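Local structure of periplasmic oligopeptide-binding protein (Burkholderia pseudomallei, 3ZS6) at residues A[352-357]-A[381-386]. The protein probably binds oligopeptides in the periplasm and hands them to an ABC transporter for uptake, as expected of a family 5 solute-binding protein. Residues are numbered along the deposited sequence; the frame is centred on the assembly and turned at random.
Sequences TLTYNT and KLENVE
Leu-353 and Tyr-355 pair by backbone with Lys-381, Glu-383 and Val-385 in a parallel ladder. Leu-353 N donates to Lys-381 O and Leu-353 O accepts a hydrogen bond from Glu-383 N; Tyr-355 repeats the pattern one step on, its N lying 2.9 Å from Glu-383 O and its O accepting one from Val-385 N. Beyond the strand end, Thr-357 N still reaches Val-385 O. Two side-chain polar contacts flank the ladder. Asn-384 ND2 gives a nearly straight bond (165°) to Thr-357 OG1, 2.9 Å away and close to the amide plane, tying the residue just past strand 350-356 to strand 379-385. The Thr-354 and extended Glu-383 side chains run side by side, OG1 3.1 Å from OE2. In a CH-pi contact, Asn-384 CB lies over one face of the Tyr-355 ring, placed by chi1 of 66° between its own backbone N and carbonyl carbon. On that side of the sheet Leu-353 CD2 meets Leu-382 CD1; opposite, with Glu-383, Thr-354 CG2 touches Val-385 CG2. Strand 350-356, helix 359-376 and strand 379-385 form a beta-alpha-beta unit, the helix packing on Tyr-355 and Leu-382. Helix 387-395 covers Thr-354 and Val-385 opposite; strand 401-407 pairs parallel beyond 350-356.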
ATOM      1  N   THR A 352       6.189 -23.605  -5.431  1.00 18.54           N
ATOM      2  CA  THR A 352       4.766 -23.313  -5.348  1.00 22.21           C
ATOM      3  C   THR A 352       4.574 -21.811  -5.558  1.00 22.40           C
ATOM      4  O   THR A 352       5.285 -20.998  -4.959  1.00 17.10           O
ATOM      5  CB  THR A 352       4.178 -23.765  -3.995  1.00 23.15           C
ATOM      6  OG1 THR A 352       4.186 -25.198  -3.932  1.00 25.73           O
ATOM      7  CG2 THR A 352       2.748 -23.272  -3.827  1.00 16.07           C
ATOM      8  N   LEU A 353       3.644 -21.450  -6.438  1.00 24.30           N
ATOM      9  CA  LEU A 353       3.328 -20.043  -6.704  1.00 20.74           C
ATOM     10  C   LEU A 353       1.967 -19.697  -6.098  1.00 22.67           C
ATOM     11  O   LEU A 353       0.918 -20.136  -6.580  1.00 20.03           O
ATOM     12  CB  LEU A 353       3.347 -19.758  -8.213  1.00 13.28           C
ATOM     13  CG  LEU A 353       2.853 -18.407  -8.752  1.00 20.52           C
ATOM     14  CD1 LEU A 353       3.533 -17.240  -8.063  1.00 27.44           C
ATOM     15  CD2 LEU A 353       3.064 -18.324 -10.272  1.00 19.27           C
ATOM     16  N   THR A 354       1.984 -18.918  -5.029  1.00 14.00           N
ATOM     17  CA  THR A 354       0.751 -18.609  -4.320  1.00 16.73           C
ATOM     18  C   THR A 354       0.243 -17.209  -4.666  1.00 18.34           C
ATOM     19  O   THR A 354       1.020 -16.255  -4.702  1.00 17.49           O
ATOM     20  CB  THR A 354       0.960 -18.729  -2.804  1.00 15.98           C
ATOM     21  OG1 THR A 354       1.539 -20.007  -2.505  1.00 19.85           O
ATOM     22  CG2 THR A 354      -0.362 -18.577  -2.062  1.00 13.08           C
ATOM     23  N   TYR A 355      -1.059 -17.087  -4.918  1.00 12.36           N
ATOM     24  CA  TYR A 355      -1.672 -15.780  -5.164  1.00  9.76           C
ATOM     25  C   TYR A 355      -3.034 -15.701  -4.486  1.00 15.47           C
ATOM     26  O   TYR A 355      -3.616 -16.729  -4.143  1.00 16.76           O
ATOM     27  CB  TYR A 355      -1.831 -15.522  -6.664  1.00  7.41           C
ATOM     28  CG  TYR A 355      -2.814 -16.456  -7.327  1.00 13.22           C
ATOM     29  CD1 TYR A 355      -2.407 -17.692  -7.817  1.00 13.18           C
ATOM     30  CD2 TYR A 355      -4.152 -16.110  -7.457  1.00 12.50           C
ATOM     31  CE1 TYR A 355      -3.307 -18.556  -8.422  1.00 15.86           C
ATOM     32  CE2 TYR A 355      -5.063 -16.969  -8.069  1.00 11.21           C
ATOM     33  CZ  TYR A 355      -4.633 -18.189  -8.546  1.00 20.21           C
ATOM     34  OH  TYR A 355      -5.531 -19.052  -9.144  1.00 23.49           O
ATOM     35  N   ASN A 356      -3.545 -14.488  -4.297  1.00 11.72           N
ATOM     36  CA  ASN A 356      -4.870 -14.334  -3.703  1.00 12.55           C
ATOM     37  C   ASN A 356      -5.945 -14.452  -4.764  1.00 16.10           C
ATOM     38  O   ASN A 356      -5.840 -13.847  -5.831  1.00 11.50           O
ATOM     39  CB  ASN A 356      -5.008 -13.018  -2.920  1.00 13.46           C
ATOM     40  CG  ASN A 356      -4.739 -11.802  -3.775  1.00 11.83           C
ATOM     41  OD1 ASN A 356      -3.625 -11.620  -4.265  1.00 13.74           O
ATOM     42  ND2 ASN A 356      -5.756 -10.959  -3.958  1.00  9.67           N
ATOM     43  N   THR A 357      -6.960 -15.261  -4.462  1.00 16.34           N
ATOM     44  CA  THR A 357      -8.044 -15.572  -5.389  1.00 15.00           C
ATOM     45  C   THR A 357      -8.566 -14.334  -6.109  1.00 14.65           C
ATOM     46  O   THR A 357      -9.036 -13.386  -5.471  1.00 16.24           O
ATOM     47  CB  THR A 357      -9.206 -16.261  -4.643  1.00 19.66           C
ATOM     48  OG1 THR A 357      -8.691 -17.361  -3.872  1.00 19.65           O
ATOM     49  CG2 THR A 357     -10.271 -16.763  -5.629  1.00 18.63           C
ATOM     50  N   LYS A 381       3.909 -24.591  -9.280  1.00 23.69           N
ATOM     51  CA  LYS A 381       2.563 -25.082  -9.016  1.00 21.52           C
ATOM     52  C   LYS A 381       1.704 -23.969  -8.413  1.00 24.06           C
ATOM     53  O   LYS A 381       2.083 -23.355  -7.415  1.00 22.29           O
ATOM     54  CB  LYS A 381       2.607 -26.295  -8.083  1.00 30.10           C
ATOM     55  CG  LYS A 381       3.422 -27.468  -8.640  1.00 39.40           C
ATOM     56  CD  LYS A 381       3.412 -28.673  -7.710  1.00 47.49           C
ATOM     57  CE  LYS A 381       4.098 -29.872  -8.367  1.00 58.50           C
ATOM     58  NZ  LYS A 381       4.276 -31.039  -7.446  1.00 62.47           N
ATOM     59  N   LEU A 382       0.544 -23.721  -9.017  1.00 17.90           N
ATOM     60  CA  LEU A 382      -0.315 -22.616  -8.597  1.00 24.81           C
ATOM     61  C   LEU A 382      -1.174 -22.985  -7.397  1.00 22.69           C
ATOM     62  O   LEU A 382      -1.658 -24.108  -7.280  1.00 19.27           O
ATOM     63  CB  LEU A 382      -1.210 -22.149  -9.748  1.00 24.57           C
ATOM     64  CG  LEU A 382      -0.682 -21.001 -10.609  1.00 25.25           C
ATOM     65  CD1 LEU A 382       0.689 -21.330 -11.166  1.00 27.10           C
ATOM     66  CD2 LEU A 382      -1.656 -20.671 -11.731  1.00 22.41           C
ATOM     67  N   GLU A 383      -1.361 -22.017  -6.512  1.00 19.74           N
ATOM     68  CA  GLU A 383      -2.160 -22.195  -5.316  1.00 19.40           C
ATOM     69  C   GLU A 383      -2.817 -20.852  -4.998  1.00 23.09           C
ATOM     70  O   GLU A 383      -2.148 -19.816  -4.990  1.00 15.09           O
ATOM     71  CB  GLU A 383      -1.259 -22.680  -4.175  1.00 22.71           C
ATOM     72  CG  GLU A 383      -1.768 -22.422  -2.769  1.00 34.78           C
ATOM     73  CD  GLU A 383      -0.795 -22.931  -1.707  1.00 45.55           C
ATOM     74  OE1 GLU A 383      -0.656 -24.170  -1.583  1.00 43.93           O
ATOM     75  OE2 GLU A 383      -0.165 -22.094  -1.010  1.00 44.94           O
ATOM     76  N   ASN A 384      -4.130 -20.864  -4.776  1.00 18.00           N
ATOM     77  CA  ASN A 384      -4.852 -19.629  -4.501  1.00 19.45           C
ATOM     78  C   ASN A 384      -5.376 -19.603  -3.074  1.00 22.71           C
ATOM     79  O   ASN A 384      -5.896 -20.601  -2.587  1.00 17.70           O
ATOM     80  CB  ASN A 384      -5.990 -19.417  -5.510  1.00 16.84           C
ATOM     81  CG  ASN A 384      -7.104 -20.462  -5.379  1.00 23.60           C
ATOM     82  OD1 ASN A 384      -6.897 -21.644  -5.654  1.00 23.99           O
ATOM     83  ND2 ASN A 384      -8.286 -20.021  -4.972  1.00 20.27           N
ATOM     84  N   VAL A 385      -5.209 -18.466  -2.401  1.00 17.66           N
ATOM     85  CA  VAL A 385      -5.719 -18.291  -1.041  1.00 12.56           C
ATOM     86  C   VAL A 385      -6.387 -16.934  -0.876  1.00 14.94           C
ATOM     87  O   VAL A 385      -6.247 -16.049  -1.731  1.00 12.21           O
ATOM     88  CB  VAL A 385      -4.592 -18.377   0.012  1.00  9.66           C
ATOM     89  CG1 VAL A 385      -3.909 -19.735  -0.034  1.00 13.72           C
ATOM     90  CG2 VAL A 385      -3.588 -17.244  -0.193  1.00  7.81           C
ATOM     91  N   GLU A 386      -7.103 -16.771   0.235  1.00 16.92           N
ATOM     92  CA  GLU A 386      -7.661 -15.479   0.610  1.00 14.57           C
ATOM     93  C   GLU A 386      -6.528 -14.473   0.851  1.00 13.72           C
ATOM     94  O   GLU A 386      -5.454 -14.834   1.348  1.00 12.91           O
ATOM     95  CB  GLU A 386      -8.520 -15.608   1.875  1.00 15.03           C
ATOM     96  CG  GLU A 386      -9.032 -14.279   2.389  1.00 36.27           C
ATOM     97  CD  GLU A 386      -9.950 -14.424   3.594  1.00 46.89           C
ATOM     98  OE1 GLU A 386      -9.983 -15.521   4.195  1.00 39.67           O
ATOM     99  OE2 GLU A 386     -10.643 -13.435   3.933  1.00 47.61           O
TER